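Mitochondrial association factor 1 (Toxoplasma gondii, PDB 6BXS) comes from a locus that manipulates host mitochondria and probably keeps an ancestral role through its macro-domain-like fold. Local coordinates at residues A[79-93]-A[111-123]. Numbering follows the deposited sequence.
Sequences IPLTATELSAESQEI and IDSGRFSRVFARS
E89 reaches from helix 83-103 to S117, in the loop before strand 120-126. Its CG lies anti to the backbone N (chi1 -158°), and the extended chain of glutamate is long enough to carry the carboxylate from the helix to S117. CD lies 3.2 Å from S117 OG; OE1 is 3.0 Å from the same OG and 3.9 Å from V119 CG2; OE2 accepts a hydrogen bond from S117 OG at 2.8 Å. The hydroxyl comes from above the carboxylate plane, 37° out of it. S117 OG also accepts hydrogen bonds from V119 N at 3.0 Å and from F120 N at 3.1 Å, the second almost straight (175°), an ST turn and ST motif. Serine suits this place because one small hydroxyl can both give and receive. On either side of E89 along the helix the contact is apolar: branched I93 spreads CD1 over F120 and S113 and CG2 over I111 and S123, while L86 CD1 approaches V119 and F120. R118 is long enough to lay its guanidinium edge, in plane, against P80 O, a weak bond through NH1. One polar link from E89 thus lies beside apolar packing, and the two N-H donors probably polarise S117 OG into a stronger donor toward E89.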
ATOM      1  N   ILE A  79       9.746  -8.943  22.694  1.00 48.13           N
ATOM      2  CA  ILE A  79       9.072 -10.100  22.120  1.00 47.85           C
ATOM      3  C   ILE A  79      10.057 -10.871  21.249  1.00 50.37           C
ATOM      4  O   ILE A  79      10.805 -10.264  20.483  1.00 54.18           O
ATOM      5  CB  ILE A  79       7.851  -9.688  21.278  1.00 45.79           C
ATOM      6  CG1 ILE A  79       6.771  -9.089  22.174  1.00 44.16           C
ATOM      7  CG2 ILE A  79       7.271 -10.888  20.529  1.00 54.94           C
ATOM      8  CD1 ILE A  79       5.736  -8.305  21.424  1.00 48.11           C
ATOM      9  N   PRO A  80      10.064 -12.212  21.352  1.00 54.11           N
ATOM     10  CA  PRO A  80      10.972 -12.955  20.477  1.00 57.63           C
ATOM     11  C   PRO A  80      10.414 -13.055  19.058  1.00 58.22           C
ATOM     12  O   PRO A  80       9.659 -13.979  18.747  1.00 65.37           O
ATOM     13  CB  PRO A  80      11.070 -14.337  21.150  1.00 60.32           C
ATOM     14  CG  PRO A  80      10.049 -14.340  22.273  1.00 57.58           C
ATOM     15  CD  PRO A  80       9.202 -13.120  22.125  1.00 59.94           C
ATOM     16  N   LEU A  81      10.773 -12.089  18.217  1.00 54.83           N
ATOM     17  CA  LEU A  81      10.348 -12.074  16.821  1.00 49.72           C
ATOM     18  C   LEU A  81      11.563 -11.970  15.911  1.00 39.54           C
ATOM     19  O   LEU A  81      12.332 -11.012  15.995  1.00 44.02           O
ATOM     20  CB  LEU A  81       9.386 -10.911  16.557  1.00 39.43           C
ATOM     21  CG  LEU A  81       8.797 -10.844  15.144  1.00 36.09           C
ATOM     22  CD1 LEU A  81       7.875 -12.028  14.882  1.00 32.46           C
ATOM     23  CD2 LEU A  81       8.055  -9.535  14.928  1.00 36.96           C
ATOM     24  N   THR A  82      11.732 -12.964  15.046  1.00 40.43           N
ATOM     25  CA  THR A  82      12.845 -12.987  14.105  1.00 40.79           C
ATOM     26  C   THR A  82      12.343 -12.713  12.694  1.00 29.74           C
ATOM     27  O   THR A  82      11.136 -12.710  12.445  1.00 24.99           O
ATOM     28  CB  THR A  82      13.582 -14.340  14.131  1.00 37.02           C
ATOM     29  OG1 THR A  82      12.728 -15.366  13.614  1.00 34.10           O
ATOM     30  CG2 THR A  82      14.003 -14.696  15.550  1.00 39.68           C
ATOM     31  N   ALA A  83      13.275 -12.486  11.775  1.00 28.53           N
ATOM     32  CA  ALA A  83      12.937 -12.228  10.382  1.00 26.83           C
ATOM     33  C   ALA A  83      12.159 -13.390   9.771  1.00 31.13           C
ATOM     34  O   ALA A  83      11.200 -13.180   9.027  1.00 26.26           O
ATOM     35  CB  ALA A  83      14.199 -11.961   9.577  1.00 29.10           C
ATOM     36  N   THR A  84      12.575 -14.613  10.086  1.00 26.31           N
ATOM     37  CA  THR A  84      11.940 -15.801   9.524  1.00 26.84           C
ATOM     38  C   THR A  84      10.532 -16.005  10.075  1.00 21.05           C
ATOM     39  O   THR A  84       9.641 -16.454   9.356  1.00 27.37           O
ATOM     40  CB  THR A  84      12.774 -17.067   9.801  1.00 35.35           C
ATOM     41  OG1 THR A  84      12.984 -17.208  11.212  1.00 37.94           O
ATOM     42  CG2 THR A  84      14.119 -16.983   9.096  1.00 29.88           C
ATOM     43  N   GLU A  85      10.335 -15.681  11.349  1.00 26.01           N
ATOM     44  CA  GLU A  85       9.011 -15.761  11.960  1.00 23.83           C
ATOM     45  C   GLU A  85       8.029 -14.851  11.234  1.00 26.76           C
ATOM     46  O   GLU A  85       6.965 -15.288  10.791  1.00 24.37           O
ATOM     47  CB  GLU A  85       9.066 -15.374  13.439  1.00 30.69           C
ATOM     48  CG  GLU A  85       9.698 -16.410  14.352  1.00 50.05           C
ATOM     49  CD  GLU A  85       9.693 -15.976  15.806  1.00 65.09           C
ATOM     50  OE1 GLU A  85       8.622 -15.562  16.301  1.00 69.08           O
ATOM     51  OE2 GLU A  85      10.760 -16.043  16.454  1.00 61.78           O
ATOM     52  N   LEU A  86       8.403 -13.582  11.123  1.00 23.70           N
ATOM     53  CA  LEU A  86       7.559 -12.572  10.497  1.00 24.54           C
ATOM     54  C   LEU A  86       7.301 -12.893   9.030  1.00 25.73           C
ATOM     55  O   LEU A  86       6.177 -12.745   8.546  1.00 26.88           O
ATOM     56  CB  LEU A  86       8.208 -11.192  10.629  1.00 26.26           C
ATOM     57  CG  LEU A  86       7.527 -10.034   9.897  1.00 22.69           C
ATOM     58  CD1 LEU A  86       6.063  -9.920  10.282  1.00 24.10           C
ATOM     59  CD2 LEU A  86       8.259  -8.735  10.193  1.00 27.28           C
ATOM     60  N   SER A  87       8.345 -13.324   8.329  1.00 24.52           N
ATOM     61  CA  SER A  87       8.229 -13.681   6.921  1.00 24.43           C
ATOM     62  C   SER A  87       7.224 -14.804   6.719  1.00 28.01           C
ATOM     63  O   SER A  87       6.328 -14.702   5.886  1.00 25.85           O
ATOM     64  CB  SER A  87       9.589 -14.098   6.356  1.00 20.54           C
ATOM     65  OG  SER A  87      10.349 -12.970   5.965  1.00 43.00           O
ATOM     66  N   ALA A  88       7.376 -15.874   7.491  1.00 27.40           N
ATOM     67  CA  ALA A  88       6.518 -17.042   7.350  1.00 26.34           C
ATOM     68  C   ALA A  88       5.087 -16.750   7.794  1.00 25.31           C
ATOM     69  O   ALA A  88       4.133 -17.142   7.123  1.00 28.21           O
ATOM     70  CB  ALA A  88       7.086 -18.210   8.142  1.00 22.75           C
ATOM     71  N   GLU A  89       4.935 -16.064   8.922  1.00 25.75           N
ATOM     72  CA  GLU A  89       3.605 -15.822   9.472  1.00 25.62           C
ATOM     73  C   GLU A  89       2.797 -14.882   8.579  1.00 26.81           C
ATOM     74  O   GLU A  89       1.641 -15.163   8.259  1.00 25.06           O
ATOM     75  CB  GLU A  89       3.694 -15.240  10.880  1.00 25.46           C
ATOM     76  CG  GLU A  89       2.422 -15.460  11.689  1.00 33.16           C
ATOM     77  CD  GLU A  89       2.318 -14.562  12.906  1.00 35.61           C
ATOM     78  OE1 GLU A  89       2.900 -13.458  12.897  1.00 36.65           O
ATOM     79  OE2 GLU A  89       1.645 -14.966  13.877  1.00 37.76           O
ATOM     80  N   SER A  90       3.408 -13.765   8.194  1.00 26.09           N
ATOM     81  CA  SER A  90       2.769 -12.808   7.296  1.00 23.46           C
ATOM     82  C   SER A  90       2.373 -13.496   5.997  1.00 25.81           C
ATOM     83  O   SER A  90       1.287 -13.278   5.460  1.00 22.44           O
ATOM     84  CB  SER A  90       3.706 -11.637   7.002  1.00 24.00           C
ATOM     85  OG  SER A  90       4.893 -12.084   6.366  1.00 23.79           O
ATOM     86  N   GLN A  91       3.275 -14.337   5.505  1.00 23.11           N
ATOM     87  CA  GLN A  91       3.052 -15.110   4.292  1.00 22.28           C
ATOM     88  C   GLN A  91       1.847 -16.041   4.438  1.00 28.16           C
ATOM     89  O   GLN A  91       0.978 -16.078   3.567  1.00 21.58           O
ATOM     90  CB  GLN A  91       4.317 -15.903   3.957  1.00 30.33           C
ATOM     91  CG  GLN A  91       4.280 -16.663   2.650  1.00 34.18           C
ATOM     92  CD  GLN A  91       5.641 -17.235   2.291  1.00 45.03           C
ATOM     93  OE1 GLN A  91       6.206 -18.030   3.043  1.00 56.32           O
ATOM     94  NE2 GLN A  91       6.182 -16.819   1.151  1.00 43.78           N
ATOM     95  N   GLU A  92       1.792 -16.778   5.544  1.00 27.81           N
ATOM     96  CA  GLU A  92       0.690 -17.701   5.800  1.00 31.48           C
ATOM     97  C   GLU A  92      -0.660 -16.988   5.863  1.00 32.32           C
ATOM     98  O   GLU A  92      -1.618 -17.397   5.208  1.00 25.14           O
ATOM     99  CB  GLU A  92       0.925 -18.459   7.107  1.00 35.71           C
ATOM    100  CG  GLU A  92       1.936 -19.589   6.998  1.00 47.51           C
ATOM    101  CD  GLU A  92       2.225 -20.246   8.335  1.00 59.33           C
ATOM    102  OE1 GLU A  92       2.042 -19.581   9.378  1.00 57.82           O
ATOM    103  OE2 GLU A  92       2.630 -21.428   8.343  1.00 61.57           O
ATOM    104  N   ILE A  93      -0.729 -15.927   6.661  1.00 26.10           N
ATOM    105  CA  ILE A  93      -1.970 -15.183   6.837  1.00 26.33           C
ATOM    106  C   ILE A  93      -2.469 -14.588   5.523  1.00 23.06           C
ATOM    107  O   ILE A  93      -3.657 -14.663   5.215  1.00 22.87           O
ATOM    108  CB  ILE A  93      -1.793 -14.050   7.869  1.00 26.66           C
ATOM    109  CG1 ILE A  93      -1.608 -14.644   9.269  1.00 28.87           C
ATOM    110  CG2 ILE A  93      -2.998 -13.107   7.853  1.00 24.73           C
ATOM    111  CD1 ILE A  93      -1.197 -13.636  10.326  1.00 25.99           C
ATOM    112  N   ILE A 111     -10.029 -12.185   9.037  1.00 24.89           N
ATOM    113  CA  ILE A 111      -9.741 -13.220  10.026  1.00 23.47           C
ATOM    114  C   ILE A 111      -9.122 -12.581  11.265  1.00 24.12           C
ATOM    115  O   ILE A 111      -8.422 -11.571  11.169  1.00 27.79           O
ATOM    116  CB  ILE A 111      -8.786 -14.316   9.487  1.00 29.41           C
ATOM    117  CG1 ILE A 111      -7.519 -13.701   8.883  1.00 27.47           C
ATOM    118  CG2 ILE A 111      -9.493 -15.202   8.467  1.00 34.82           C
ATOM    119  CD1 ILE A 111      -6.337 -13.698   9.821  1.00 36.53           C
ATOM    120  N   ASP A 112      -9.386 -13.169  12.427  1.00 20.90           N
ATOM    121  CA  ASP A 112      -8.861 -12.646  13.683  1.00 25.15           C
ATOM    122  C   ASP A 112      -7.462 -13.192  13.947  1.00 25.21           C
ATOM    123  O   ASP A 112      -7.284 -14.128  14.727  1.00 23.17           O
ATOM    124  CB  ASP A 112      -9.801 -12.993  14.839  1.00 26.63           C
ATOM    125  CG  ASP A 112      -9.361 -12.379  16.153  1.00 28.05           C
ATOM    126  OD1 ASP A 112      -8.514 -11.458  16.138  1.00 26.45           O
ATOM    127  OD2 ASP A 112      -9.872 -12.811  17.205  1.00 31.10           O
ATOM    128  N   SER A 113      -6.471 -12.597  13.291  1.00 23.02           N
ATOM    129  CA  SER A 113      -5.091 -13.051  13.409  1.00 25.43           C
ATOM    130  C   SER A 113      -4.547 -12.884  14.829  1.00 25.70           C
ATOM    131  O   SER A 113      -3.622 -13.590  15.233  1.00 23.87           O
ATOM    132  CB  SER A 113      -4.202 -12.296  12.418  1.00 26.23           C
ATOM    133  OG  SER A 113      -4.432 -10.900  12.491  1.00 29.44           O
ATOM    134  N   GLY A 114      -5.133 -11.958  15.583  1.00 25.18           N
ATOM    135  CA  GLY A 114      -4.680 -11.668  16.933  1.00 27.20           C
ATOM    136  C   GLY A 114      -4.828 -12.836  17.890  1.00 26.48           C
ATOM    137  O   GLY A 114      -4.216 -12.856  18.957  1.00 23.81           O
ATOM    138  N   ARG A 115      -5.641 -13.816  17.511  1.00 24.18           N
ATOM    139  CA  ARG A 115      -5.870 -14.979  18.358  1.00 26.13           C
ATOM    140  C   ARG A 115      -4.684 -15.944  18.339  1.00 25.30           C
ATOM    141  O   ARG A 115      -4.513 -16.730  19.270  1.00 22.41           O
ATOM    142  CB  ARG A 115      -7.141 -15.706  17.920  1.00 25.98           C
ATOM    143  CG  ARG A 115      -7.571 -16.811  18.865  1.00 28.12           C
ATOM    144  CD  ARG A 115      -8.926 -17.375  18.483  1.00 26.25           C
ATOM    145  NE  ARG A 115      -9.248 -18.571  19.255  1.00 26.21           N
ATOM    146  CZ  ARG A 115     -10.313 -19.340  19.044  1.00 28.87           C
ATOM    147  NH1 ARG A 115     -11.175 -19.038  18.081  1.00 24.73           N
ATOM    148  NH2 ARG A 115     -10.514 -20.415  19.796  1.00 27.18           N
ATOM    149  N   PHE A 116      -3.868 -15.874  17.288  1.00 24.40           N
ATOM    150  CA  PHE A 116      -2.732 -16.786  17.141  1.00 26.91           C
ATOM    151  C   PHE A 116      -1.431 -16.085  16.746  1.00 27.86           C
ATOM    152  O   PHE A 116      -0.409 -16.746  16.554  1.00 32.22           O
ATOM    153  CB  PHE A 116      -3.061 -17.865  16.105  1.00 27.17           C
ATOM    154  CG  PHE A 116      -3.287 -17.334  14.717  1.00 24.21           C
ATOM    155  CD1 PHE A 116      -2.217 -17.075  13.875  1.00 26.18           C
ATOM    156  CD2 PHE A 116      -4.570 -17.104  14.251  1.00 24.26           C
ATOM    157  CE1 PHE A 116      -2.422 -16.590  12.599  1.00 24.79           C
ATOM    158  CE2 PHE A 116      -4.782 -16.621  12.976  1.00 26.08           C
ATOM    159  CZ  PHE A 116      -3.707 -16.363  12.147  1.00 27.60           C
ATOM    160  N   SER A 117      -1.467 -14.760  16.625  1.00 25.58           N
ATOM    161  CA  SER A 117      -0.286 -13.994  16.229  1.00 29.33           C
ATOM    162  C   SER A 117       0.177 -13.048  17.330  1.00 30.26           C
ATOM    163  O   SER A 117      -0.621 -12.611  18.159  1.00 27.33           O
ATOM    164  CB  SER A 117      -0.569 -13.192  14.956  1.00 28.04           C
ATOM    165  OG  SER A 117       0.579 -12.463  14.552  1.00 25.08           O
ATOM    166  N   ARG A 118       1.473 -12.740  17.327  1.00 23.91           N
ATOM    167  CA  ARG A 118       2.039 -11.752  18.241  1.00 34.10           C
ATOM    168  C   ARG A 118       2.252 -10.424  17.519  1.00 31.94           C
ATOM    169  O   ARG A 118       2.594  -9.416  18.141  1.00 33.77           O
ATOM    170  CB  ARG A 118       3.369 -12.241  18.825  1.00 46.10           C
ATOM    171  CG  ARG A 118       3.398 -13.711  19.216  1.00 43.93           C
ATOM    172  CD  ARG A 118       4.123 -13.914  20.540  1.00 69.99           C
ATOM    173  NE  ARG A 118       4.565 -15.296  20.730  1.00 92.52           N
ATOM    174  CZ  ARG A 118       5.814 -15.731  20.560  1.00 85.71           C
ATOM    175  NH1 ARG A 118       6.785 -14.900  20.195  1.00 69.80           N
ATOM    176  NH2 ARG A 118       6.097 -17.010  20.761  1.00 83.39           N
ATOM    177  N   VAL A 119       2.048 -10.434  16.204  1.00 33.89           N
ATOM    178  CA  VAL A 119       2.308  -9.268  15.365  1.00 27.24           C
ATOM    179  C   VAL A 119       1.012  -8.587  14.939  1.00 27.40           C
ATOM    180  O   VAL A 119       0.862  -7.373  15.084  1.00 24.15           O
ATOM    181  CB  VAL A 119       3.108  -9.664  14.105  1.00 26.85           C
ATOM    182  CG1 VAL A 119       3.264  -8.477  13.163  1.00 25.77           C
ATOM    183  CG2 VAL A 119       4.474 -10.221  14.496  1.00 30.21           C
ATOM    184  N   PHE A 120       0.084  -9.378  14.407  1.00 24.43           N
ATOM    185  CA  PHE A 120      -1.153  -8.851  13.841  1.00 28.39           C
ATOM    186  C   PHE A 120      -2.344  -9.072  14.763  1.00 28.34           C
ATOM    187  O   PHE A 120      -2.595 -10.191  15.206  1.00 22.52           O
ATOM    188  CB  PHE A 120      -1.422  -9.501  12.483  1.00 27.18           C
ATOM    189  CG  PHE A 120      -0.272  -9.390  11.525  1.00 26.57           C
ATOM    190  CD1 PHE A 120       0.008  -8.188  10.900  1.00 26.82           C
ATOM    191  CD2 PHE A 120       0.528 -10.487  11.247  1.00 29.20           C
ATOM    192  CE1 PHE A 120       1.064  -8.078  10.018  1.00 28.34           C
ATOM    193  CE2 PHE A 120       1.585 -10.383  10.365  1.00 29.43           C
ATOM    194  CZ  PHE A 120       1.854  -9.178   9.750  1.00 26.96           C
ATOM    195  N   ALA A 121      -3.075  -7.997  15.045  1.00 25.27           N
ATOM    196  CA  ALA A 121      -4.286  -8.067  15.859  1.00 24.26           C
ATOM    197  C   ALA A 121      -5.471  -8.550  15.031  1.00 24.33           C
ATOM    198  O   ALA A 121      -6.280  -9.357  15.489  1.00 25.47           O
ATOM    199  CB  ALA A 121      -4.592  -6.710  16.467  1.00 27.92           C
ATOM    200  N   ARG A 122      -5.573  -8.029  13.813  1.00 22.80           N
ATOM    201  CA  ARG A 122      -6.627  -8.429  12.892  1.00 22.53           C
ATOM    202  C   ARG A 122      -6.164  -8.178  11.465  1.00 20.01           C
ATOM    203  O   ARG A 122      -5.418  -7.232  11.211  1.00 20.96           O
ATOM    204  CB  ARG A 122      -7.919  -7.671  13.185  1.00 24.78           C
ATOM    205  CG  ARG A 122      -9.161  -8.350  12.637  1.00 26.01           C
ATOM    206  CD  ARG A 122     -10.369  -8.057  13.495  1.00 34.31           C
ATOM    207  NE  ARG A 122     -11.501  -8.919  13.152  1.00 39.78           N
ATOM    208  CZ  ARG A 122     -11.988  -9.896  13.916  1.00 33.54           C
ATOM    209  NH1 ARG A 122     -11.466 -10.166  15.107  1.00 32.80           N
ATOM    210  NH2 ARG A 122     -13.021 -10.607  13.485  1.00 35.57           N
ATOM    211  N   SER A 123      -6.600  -9.030  10.542  1.00 21.52           N
ATOM    212  CA  SER A 123      -6.114  -8.985   9.167  1.00 20.85           C
ATOM    213  C   SER A 123      -7.252  -9.035   8.160  1.00 19.67           C
ATOM    214  O   SER A 123      -8.187  -9.825   8.297  1.00 22.95           O
ATOM    215  CB  SER A 123      -5.144 -10.139   8.913  1.00 23.15           C
ATOM    216  OG  SER A 123      -4.051 -10.082   9.810  1.00 26.24           O
TER